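Local coordinates for protein beta-N-acetylhexosaminidase (Beutenbergia cavernae, PDB 5BU9) that probably hydrolyses terminal non-reducing N-acetyl-D-hexosamine residues from N-acetyl-beta-D-hexosaminides, as a family 3 glycoside hydrolase, at residues V228-I238 / A244-L255; V11-T19 / D294-A305. All coordinates share one frame; numbering follows the deposited sequence.

Both contacts are buried and belong to one TIM barrel, but they hold different layers of it. Contact 2 is in the barrel wall itself: strands 15-20 and 296-298, the first and last of the eight, pair in parallel and close the cylinder, so backbone hydrogen bonds dominate. Contact 1 is the step from wall to outer layer, where strand 227-230 and the loop after it meet the 3-10 turn 244-246 and helix 248-258; methyl groups and aromatic carbons do most of the work there, with one backbone bond across, and it comes to the surface at Glu249. The two meet inside the barrel, where Met229 CE packs 4.0 Å from Leu297 CD2.

Contact 1. Residues V228-I238 / A244-L255; sequences VMTSTAVYSQI and AAFSREIVSDLL
The Tyr235 ring meets Ala244 CB and Ile250 CD1 obliquely, its CE1 lying 3.7 Å from Ala244 CB, while Ser231 OG sits at the hydroxyl edge in the ring plane. This is a beta-alpha unit of the TIM barrel: strand 227-230 runs into a loop, and helix 248-258 comes back over the outside of the wall. Ser231 OG donates to Tyr235 OH (2.9 Å) and accepts from Ala233 N, closing an ST turn; Tyr235 OH is also hydrogen-bonded to Gly188 O. A leucine in place of Tyr235 would have no hydroxyl, and would probably leave Ser231 OG and Gly188 O without their shared mate and the loop less firmly set. Beside the ring, Ala244 N donates to Ala233 O over 2.9 Å at 159°. Farther along, Ile238 and Ile250 cross at about a right angle; a chi1 of -54° leaves Ile238 CG2 anti to the backbone N, and this is the branch that reaches Ile250 CG1, at 3.6 Å. On the strand, Thr230 CG2 packs against Val251 CG2 at 3.9 Å, and Val228 and Leu255 slide past each other in opposite directions. At the helix start, Ser247 OG caps Ile250 N. A water joins strand to 3-10 turn, lying 2.7 Å from Thr230 OG1 and donating to Ala245 O at 3.0 Å.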
loop_
_atom_site.group_PDB
_atom_site.type_symbol
_atom_site.label_atom_id
_atom_site.label_comp_id
_atom_site.label_asym_id
_atom_site.label_seq_id
_atom_site.Cartn_x
_atom_site.Cartn_y
_atom_site.Cartn_z
ATOM N N VAL A 228 -2.398 -1.319 -6.318
ATOM C CA VAL A 228 -3.393 -0.367 -5.842
ATOM C C VAL A 228 -3.633 -0.627 -4.362
ATOM O O VAL A 228 -3.821 -1.780 -3.951
ATOM C CB VAL A 228 -4.717 -0.469 -6.628
ATOM C CG1 VAL A 228 -5.765 0.406 -5.971
ATOM C CG2 VAL A 228 -4.507 -0.103 -8.122
HETATM N N MSE A 229 -3.653 0.437 -3.570
HETATM C CA MSE A 229 -4.028 0.326 -2.152
HETATM C C MSE A 229 -5.475 0.771 -1.902
HETATM O O MSE A 229 -5.935 1.782 -2.436
HETATM C CB MSE A 229 -3.076 1.137 -1.261
HETATM C CG MSE A 229 -3.508 1.164 0.184
HETATM SE SE MSE A 229 -2.327 2.232 1.311
HETATM C CE MSE A 229 -0.826 1.061 1.357
ATOM N N THR A 230 -6.189 0.004 -1.091
ATOM C CA THR A 230 -7.574 0.296 -0.737
ATOM C C THR A 230 -7.668 1.028 0.618
ATOM O O THR A 230 -6.846 0.809 1.522
ATOM C CB THR A 230 -8.402 -0.997 -0.655
ATOM O OG1 THR A 230 -7.735 -1.886 0.248
ATOM C CG2 THR A 230 -8.565 -1.678 -2.064
ATOM N N SER A 231 -8.673 1.904 0.702
ATOM C CA SER A 231 -9.171 2.595 1.890
ATOM C C SER A 231 -9.934 1.679 2.855
ATOM O O SER A 231 -10.522 0.693 2.414
ATOM C CB SER A 231 -10.116 3.700 1.414
ATOM O OG SER A 231 -10.823 4.321 2.446
ATOM N N THR A 232 -9.979 2.025 4.150
ATOM C CA THR A 232 -10.834 1.269 5.068
ATOM C C THR A 232 -12.103 2.040 5.425
ATOM O O THR A 232 -12.904 1.568 6.206
ATOM C CB THR A 232 -10.136 0.890 6.371
ATOM O OG1 THR A 232 -9.641 2.065 6.984
ATOM C CG2 THR A 232 -8.990 -0.097 6.130
ATOM N N ALA A 233 -12.294 3.212 4.836
ATOM C CA ALA A 233 -13.515 3.991 5.033
ATOM C C ALA A 233 -14.738 3.225 4.528
ATOM O O ALA A 233 -14.616 2.353 3.673
ATOM C CB ALA A 233 -13.399 5.342 4.312
ATOM N N VAL A 234 -15.915 3.548 5.055
ATOM C CA VAL A 234 -17.152 2.961 4.540
ATOM C C VAL A 234 -17.738 3.937 3.536
ATOM O O VAL A 234 -17.901 5.112 3.853
ATOM C CB VAL A 234 -18.149 2.657 5.656
ATOM C CG1 VAL A 234 -19.392 2.132 5.041
ATOM C CG2 VAL A 234 -17.573 1.608 6.628
ATOM N N TYR A 235 -18.013 3.471 2.318
ATOM C CA TYR A 235 -18.484 4.360 1.237
ATOM C C TYR A 235 -19.985 4.171 1.010
ATOM O O TYR A 235 -20.385 3.272 0.291
ATOM C CB TYR A 235 -17.702 4.106 -0.083
ATOM C CG TYR A 235 -16.272 4.573 0.053
ATOM C CD1 TYR A 235 -15.322 3.787 0.711
ATOM C CD2 TYR A 235 -15.888 5.845 -0.392
ATOM C CE1 TYR A 235 -14.001 4.255 0.916
ATOM C CE2 TYR A 235 -14.571 6.319 -0.198
ATOM C CZ TYR A 235 -13.637 5.511 0.445
ATOM O OH TYR A 235 -12.356 5.953 0.607
ATOM N N SER A 236 -20.789 5.041 1.617
ATOM C CA SER A 236 -22.247 5.016 1.527
ATOM C C SER A 236 -22.799 4.825 0.122
ATOM O O SER A 236 -23.768 4.089 -0.073
ATOM C CB SER A 236 -22.820 6.317 2.068
ATOM O OG SER A 236 -22.808 6.327 3.462
ATOM N N GLN A 237 -22.188 5.485 -0.854
ATOM C CA GLN A 237 -22.769 5.533 -2.210
ATOM C C GLN A 237 -22.241 4.443 -3.128
ATOM O O GLN A 237 -22.581 4.422 -4.317
ATOM C CB GLN A 237 -22.483 6.889 -2.881
ATOM C CG GLN A 237 -22.725 8.097 -1.987
ATOM C CD GLN A 237 -24.161 8.177 -1.535
ATOM O OE1 GLN A 237 -25.077 7.908 -2.312
ATOM N NE2 GLN A 237 -24.369 8.515 -0.265
ATOM N N ILE A 238 -21.369 3.582 -2.604
ATOM C CA ILE A 238 -20.788 2.493 -3.395
ATOM C C ILE A 238 -21.103 1.193 -2.694
ATOM O O ILE A 238 -21.772 0.335 -3.255
ATOM C CB ILE A 238 -19.257 2.653 -3.611
ATOM C CG1 ILE A 238 -18.924 4.020 -4.217
ATOM C CG2 ILE A 238 -18.753 1.564 -4.542
ATOM C CD1 ILE A 238 -17.429 4.344 -4.223
ATOM N N ALA A 244 -14.224 -0.342 2.825
ATOM C CA ALA A 244 -13.931 -0.622 1.398
ATOM C C ALA A 244 -12.971 -1.785 1.254
ATOM O O ALA A 244 -13.173 -2.626 0.407
ATOM C CB ALA A 244 -13.356 0.633 0.681
ATOM N N ALA A 245 -11.937 -1.829 2.109
ATOM C CA ALA A 245 -10.898 -2.856 2.040
ATOM C C ALA A 245 -11.454 -4.276 2.232
ATOM O O ALA A 245 -10.812 -5.256 1.832
ATOM C CB ALA A 245 -9.787 -2.586 3.069
ATOM N N PHE A 246 -12.640 -4.366 2.825
ATOM C CA PHE A 246 -13.314 -5.634 3.095
ATOM C C PHE A 246 -14.489 -5.834 2.154
ATOM O O PHE A 246 -15.263 -6.762 2.329
ATOM C CB PHE A 246 -13.865 -5.707 4.540
ATOM C CG PHE A 246 -12.810 -5.536 5.640
ATOM C CD1 PHE A 246 -11.458 -5.684 5.373
ATOM C CD2 PHE A 246 -13.202 -5.268 6.949
ATOM C CE1 PHE A 246 -10.512 -5.532 6.380
ATOM C CE2 PHE A 246 -12.252 -5.099 7.965
ATOM C CZ PHE A 246 -10.913 -5.232 7.675
ATOM N N SER A 247 -14.656 -4.949 1.178
ATOM C CA SER A 247 -15.823 -5.053 0.303
ATOM C C SER A 247 -15.520 -5.821 -0.985
ATOM O O SER A 247 -14.768 -5.340 -1.844
ATOM C CB SER A 247 -16.345 -3.659 -0.034
ATOM O OG SER A 247 -17.300 -3.728 -1.062
ATOM N N ARG A 248 -16.099 -7.011 -1.135
ATOM C CA ARG A 248 -15.980 -7.703 -2.414
ATOM C C ARG A 248 -16.407 -6.771 -3.570
ATOM O O ARG A 248 -15.739 -6.706 -4.609
ATOM C CB ARG A 248 -16.812 -8.981 -2.430
ATOM C CG ARG A 248 -16.598 -9.861 -3.682
ATOM C CD ARG A 248 -15.203 -10.498 -3.683
ATOM N NE ARG A 248 -14.930 -11.209 -4.922
ATOM C CZ ARG A 248 -13.858 -11.961 -5.151
ATOM N NH1 ARG A 248 -12.953 -12.138 -4.211
ATOM N NH2 ARG A 248 -13.687 -12.554 -6.328
ATOM N N GLU A 249 -17.479 -6.011 -3.375
ATOM C CA GLU A 249 -17.982 -5.171 -4.458
ATOM C C GLU A 249 -17.002 -4.087 -4.885
ATOM O O GLU A 249 -16.827 -3.816 -6.078
ATOM C CB GLU A 249 -19.296 -4.494 -4.077
ATOM C CG GLU A 249 -19.773 -3.631 -5.224
ATOM C CD GLU A 249 -21.151 -3.088 -5.017
ATOM O OE1 GLU A 249 -21.744 -3.377 -3.953
ATOM O OE2 GLU A 249 -21.636 -2.373 -5.922
ATOM N N ILE A 250 -16.355 -3.460 -3.914
ATOM C CA ILE A 250 -15.482 -2.363 -4.242
ATOM C C ILE A 250 -14.173 -2.900 -4.818
ATOM O O ILE A 250 -13.677 -2.384 -5.825
ATOM C CB ILE A 250 -15.245 -1.491 -3.024
ATOM C CG1 ILE A 250 -16.475 -0.624 -2.737
ATOM C CG2 ILE A 250 -14.006 -0.690 -3.210
ATOM C CD1 ILE A 250 -16.304 0.274 -1.504
ATOM N N VAL A 251 -13.623 -3.945 -4.186
ATOM C CA VAL A 251 -12.278 -4.446 -4.548
ATOM C C VAL A 251 -12.314 -5.286 -5.818
ATOM O O VAL A 251 -11.499 -5.080 -6.736
ATOM C CB VAL A 251 -11.652 -5.242 -3.418
ATOM C CG1 VAL A 251 -10.354 -5.833 -3.870
ATOM C CG2 VAL A 251 -11.424 -4.338 -2.199
ATOM N N SER A 252 -13.265 -6.215 -5.887
ATOM C CA SER A 252 -13.331 -7.134 -7.001
ATOM C C SER A 252 -14.265 -6.664 -8.117
ATOM O O SER A 252 -13.851 -6.670 -9.262
ATOM C CB SER A 252 -13.744 -8.529 -6.516
ATOM O OG SER A 252 -12.633 -9.175 -5.924
ATOM N N ASP A 253 -15.504 -6.266 -7.821
ATOM C CA ASP A 253 -16.414 -5.865 -8.907
ATOM C C ASP A 253 -16.021 -4.505 -9.496
ATOM O O ASP A 253 -15.975 -4.377 -10.679
ATOM C CB ASP A 253 -17.890 -5.829 -8.458
ATOM C CG ASP A 253 -18.364 -7.169 -7.854
ATOM O OD1 ASP A 253 -17.634 -8.186 -7.956
ATOM O OD2 ASP A 253 -19.475 -7.208 -7.271
ATOM N N LEU A 254 -15.713 -3.504 -8.673
ATOM C CA LEU A 254 -15.411 -2.177 -9.201
ATOM C C LEU A 254 -13.967 -2.078 -9.712
ATOM O O LEU A 254 -13.723 -1.837 -10.900
ATOM C CB LEU A 254 -15.663 -1.102 -8.133
ATOM C CG LEU A 254 -15.432 0.363 -8.568
ATOM C CD1 LEU A 254 -16.226 0.725 -9.834
ATOM C CD2 LEU A 254 -15.683 1.370 -7.461
ATOM N N LEU A 255 -13.019 -2.262 -8.802
ATOM C CA LEU A 255 -11.582 -2.118 -9.071
ATOM C C LEU A 255 -11.091 -3.135 -10.105
ATOM O O LEU A 255 -10.598 -2.746 -11.150
ATOM C CB LEU A 255 -10.774 -2.268 -7.772
ATOM C CG LEU A 255 -9.260 -2.143 -7.943
ATOM C CD1 LEU A 255 -8.891 -0.841 -8.653
ATOM C CD2 LEU A 255 -8.585 -2.216 -6.588
HETATM O O HOH W 1 -8.571 -4.408 0.106
#

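Contact 2. Residues V11-T19 / D294-A305; sequences VGQLFMVGT and DIVLVSADPSIA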
loop_
_atom_site.group_PDB
_atom_site.type_symbol
_atom_site.label_atom_id
_atom_site.label_comp_id
_atom_site.label_asym_id
_atom_site.label_seq_id
_atom_site.Cartn_x
_atom_site.Cartn_y
_atom_site.Cartn_z
ATOM N N VAL A 11 0.646 -18.215 1.616
ATOM C CA VAL A 11 -0.005 -17.306 2.540
ATOM C C VAL A 11 0.979 -16.199 2.953
ATOM O O VAL A 11 0.646 -15.013 2.927
ATOM C CB VAL A 11 -0.531 -18.049 3.756
ATOM C CG1 VAL A 11 -0.996 -17.047 4.785
ATOM C CG2 VAL A 11 -1.674 -18.930 3.353
ATOM N N GLY A 12 2.203 -16.589 3.290
ATOM C CA GLY A 12 3.222 -15.645 3.704
ATOM C C GLY A 12 3.418 -14.554 2.678
ATOM O O GLY A 12 3.637 -13.399 3.032
ATOM N N GLN A 13 3.284 -14.882 1.401
ATOM C CA GLN A 13 3.415 -13.843 0.373
ATOM C C GLN A 13 2.317 -12.767 0.386
ATOM O O GLN A 13 2.493 -11.719 -0.243
ATOM C CB GLN A 13 3.441 -14.487 -1.014
ATOM C CG GLN A 13 4.617 -15.342 -1.215
ATOM C CD GLN A 13 5.894 -14.545 -1.273
ATOM O OE1 GLN A 13 5.996 -13.570 -2.021
ATOM N NE2 GLN A 13 6.874 -14.942 -0.467
ATOM N N LEU A 14 1.183 -13.063 1.045
ATOM C CA LEU A 14 0.014 -12.171 1.130
ATOM C C LEU A 14 0.103 -11.174 2.294
ATOM O O LEU A 14 -0.870 -10.467 2.604
ATOM C CB LEU A 14 -1.274 -13.003 1.249
ATOM C CG LEU A 14 -1.466 -14.133 0.225
ATOM C CD1 LEU A 14 -2.866 -14.720 0.387
ATOM C CD2 LEU A 14 -1.243 -13.637 -1.215
ATOM N N PHE A 15 1.267 -11.106 2.943
ATOM C CA PHE A 15 1.451 -10.170 4.050
ATOM C C PHE A 15 2.648 -9.236 3.865
ATOM O O PHE A 15 3.668 -9.604 3.275
ATOM C CB PHE A 15 1.600 -10.922 5.368
ATOM C CG PHE A 15 0.310 -11.478 5.896
ATOM C CD1 PHE A 15 -0.188 -12.691 5.421
ATOM C CD2 PHE A 15 -0.402 -10.803 6.867
ATOM C CE1 PHE A 15 -1.374 -13.216 5.905
ATOM C CE2 PHE A 15 -1.595 -11.320 7.369
ATOM C CZ PHE A 15 -2.081 -12.530 6.890
HETATM N N MSE A 16 2.498 -8.017 4.373
HETATM C CA MSE A 16 3.585 -7.056 4.404
HETATM C C MSE A 16 3.766 -6.593 5.856
HETATM O O MSE A 16 2.895 -5.927 6.414
HETATM C CB MSE A 16 3.316 -5.881 3.450
HETATM C CG MSE A 16 4.525 -4.916 3.321
HETATM SE SE MSE A 16 4.213 -3.464 2.055
HETATM C CE MSE A 16 4.806 -4.354 0.434
ATOM N N VAL A 17 4.877 -6.968 6.492
ATOM C CA VAL A 17 5.011 -6.668 7.931
ATOM C C VAL A 17 5.990 -5.530 8.147
ATOM O O VAL A 17 7.044 -5.452 7.500
ATOM C CB VAL A 17 5.408 -7.908 8.744
ATOM C CG1 VAL A 17 6.728 -8.465 8.267
ATOM C CG2 VAL A 17 5.519 -7.543 10.199
ATOM N N GLY A 18 5.603 -4.619 9.031
ATOM C CA GLY A 18 6.374 -3.423 9.304
ATOM C C GLY A 18 7.608 -3.709 10.126
ATOM O O GLY A 18 7.677 -4.718 10.817
ATOM N N THR A 19 8.610 -2.845 9.982
ATOM C CA THR A 19 9.722 -2.715 10.925
ATOM C C THR A 19 10.013 -1.224 10.969
ATOM O O THR A 19 9.709 -0.488 10.026
ATOM C CB THR A 19 10.996 -3.501 10.497
ATOM O OG1 THR A 19 12.017 -3.296 11.463
ATOM C CG2 THR A 19 11.536 -3.020 9.177
ATOM N N ASP A 294 -4.600 -8.836 -2.240
ATOM C CA ASP A 294 -3.395 -9.692 -2.362
ATOM C C ASP A 294 -2.340 -9.461 -1.281
ATOM O O ASP A 294 -1.597 -10.371 -0.901
ATOM C CB ASP A 294 -2.774 -9.489 -3.739
ATOM C CG ASP A 294 -3.829 -9.541 -4.857
ATOM O OD1 ASP A 294 -4.603 -10.537 -4.939
ATOM O OD2 ASP A 294 -3.923 -8.562 -5.620
ATOM N N ILE A 295 -2.265 -8.252 -0.747
ATOM C CA ILE A 295 -1.302 -8.037 0.334
ATOM C C ILE A 295 -1.950 -7.284 1.507
ATOM O O ILE A 295 -2.483 -6.184 1.342
ATOM C CB ILE A 295 -0.030 -7.294 -0.175
ATOM C CG1 ILE A 295 0.738 -8.139 -1.202
ATOM C CG2 ILE A 295 0.866 -6.872 1.021
ATOM C CD1 ILE A 295 1.990 -7.411 -1.824
ATOM N N VAL A 296 -1.922 -7.907 2.681
ATOM C CA VAL A 296 -2.444 -7.317 3.896
ATOM C C VAL A 296 -1.305 -6.578 4.586
ATOM O O VAL A 296 -0.285 -7.184 4.972
ATOM C CB VAL A 296 -3.049 -8.393 4.801
ATOM C CG1 VAL A 296 -3.601 -7.776 6.094
ATOM C CG2 VAL A 296 -4.152 -9.177 4.034
ATOM N N LEU A 297 -1.451 -5.265 4.718
ATOM C CA LEU A 297 -0.401 -4.442 5.291
ATOM C C LEU A 297 -0.508 -4.477 6.816
ATOM O O LEU A 297 -1.547 -4.131 7.368
ATOM C CB LEU A 297 -0.502 -3.017 4.756
ATOM C CG LEU A 297 0.545 -2.026 5.283
ATOM C CD1 LEU A 297 1.940 -2.482 4.925
ATOM C CD2 LEU A 297 0.264 -0.618 4.769
ATOM N N VAL A 298 0.542 -4.935 7.495
ATOM C CA VAL A 298 0.572 -4.979 8.973
ATOM C C VAL A 298 1.795 -4.175 9.442
ATOM O O VAL A 298 2.808 -4.741 9.815
ATOM C CB VAL A 298 0.604 -6.442 9.480
ATOM C CG1 VAL A 298 0.376 -6.514 10.970
ATOM C CG2 VAL A 298 -0.463 -7.266 8.763
ATOM N N SER A 299 1.701 -2.844 9.394
ATOM C CA SER A 299 2.868 -1.970 9.546
ATOM C C SER A 299 3.029 -1.393 10.950
ATOM O O SER A 299 4.039 -1.637 11.607
ATOM C CB SER A 299 2.791 -0.826 8.535
ATOM O OG SER A 299 1.491 -0.227 8.536
ATOM N N ALA A 300 2.029 -0.635 11.408
ATOM C CA ALA A 300 2.130 0.097 12.671
ATOM C C ALA A 300 2.423 -0.874 13.812
ATOM O O ALA A 300 3.294 -0.628 14.632
ATOM C CB ALA A 300 0.812 0.922 12.960
ATOM N N ASP A 301 1.679 -1.979 13.868
ATOM C CA ASP A 301 1.847 -2.929 14.958
ATOM C C ASP A 301 2.165 -4.303 14.405
ATOM O O ASP A 301 1.263 -5.118 14.236
ATOM C CB ASP A 301 0.584 -2.979 15.819
ATOM C CG ASP A 301 0.670 -3.999 16.963
ATOM O OD1 ASP A 301 1.772 -4.539 17.214
ATOM O OD2 ASP A 301 -0.385 -4.238 17.623
ATOM N N PRO A 302 3.446 -4.569 14.144
ATOM C CA PRO A 302 3.806 -5.857 13.538
ATOM C C PRO A 302 3.636 -7.036 14.515
ATOM O O PRO A 302 3.707 -8.182 14.091
ATOM C CB PRO A 302 5.271 -5.671 13.123
ATOM C CG PRO A 302 5.792 -4.504 13.990
ATOM C CD PRO A 302 4.593 -3.660 14.359
ATOM N N SER A 303 3.353 -6.783 15.787
ATOM C CA SER A 303 3.274 -7.901 16.739
ATOM C C SER A 303 2.118 -8.830 16.445
ATOM O O SER A 303 2.121 -9.953 16.923
ATOM C CB SER A 303 3.168 -7.426 18.202
ATOM O OG SER A 303 1.883 -6.885 18.465
ATOM N N ILE A 304 1.126 -8.383 15.672
ATOM C CA ILE A 304 -0.025 -9.252 15.397
ATOM C C ILE A 304 0.074 -9.962 14.040
ATOM O O ILE A 304 -0.815 -10.695 13.666
ATOM C CB ILE A 304 -1.337 -8.473 15.490
ATOM C CG1 ILE A 304 -1.330 -7.309 14.502
ATOM C CG2 ILE A 304 -1.587 -8.013 16.968
ATOM C CD1 ILE A 304 -2.575 -6.502 14.543
ATOM N N ALA A 305 1.159 -9.757 13.301
ATOM C CA ALA A 305 1.288 -10.407 12.012
ATOM C C ALA A 305 1.269 -11.939 12.152
ATOM O O ALA A 305 0.623 -12.617 11.372
ATOM C CB ALA A 305 2.563 -9.952 11.313
#
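Leu14, Met16 and Gly18 trade four backbone hydrogen bonds with Val296 and Val298: Val296 N to Leu14 O, Met16 N to Val296 O, Val298 N to Met16 O and Gly18 N to Val298 O, all 2.8 to 3.0 Å long. CA-H...O contacts from Leu14, Phe15, Val17 and Ile295 fill in between these bonds. The two strands, first and last of the TIM barrel, run parallel with 13° between their directions, at the seam where the barrel shuts.

Apolar packing differs on the two faces. Inside the barrel the selenomethionine Met16 lays its SE 3.8 Å from Leu297 CD1, the chain bending at chi3 (-88°), and its CB touches Ile295 CG2. Outside, Val298 CG2 meets the edge of the Phe15 ring, 4.0 Å from CD2, while Val17 CG2, anti to the backbone N, presses tightly on Pro302 CB at 3.5 Å and also reaches Ala305 CB.

Charge enters in the loop ahead of strand 296-298, where the Asp294 carboxylate forms salt bridges with Arg256 and Arg332.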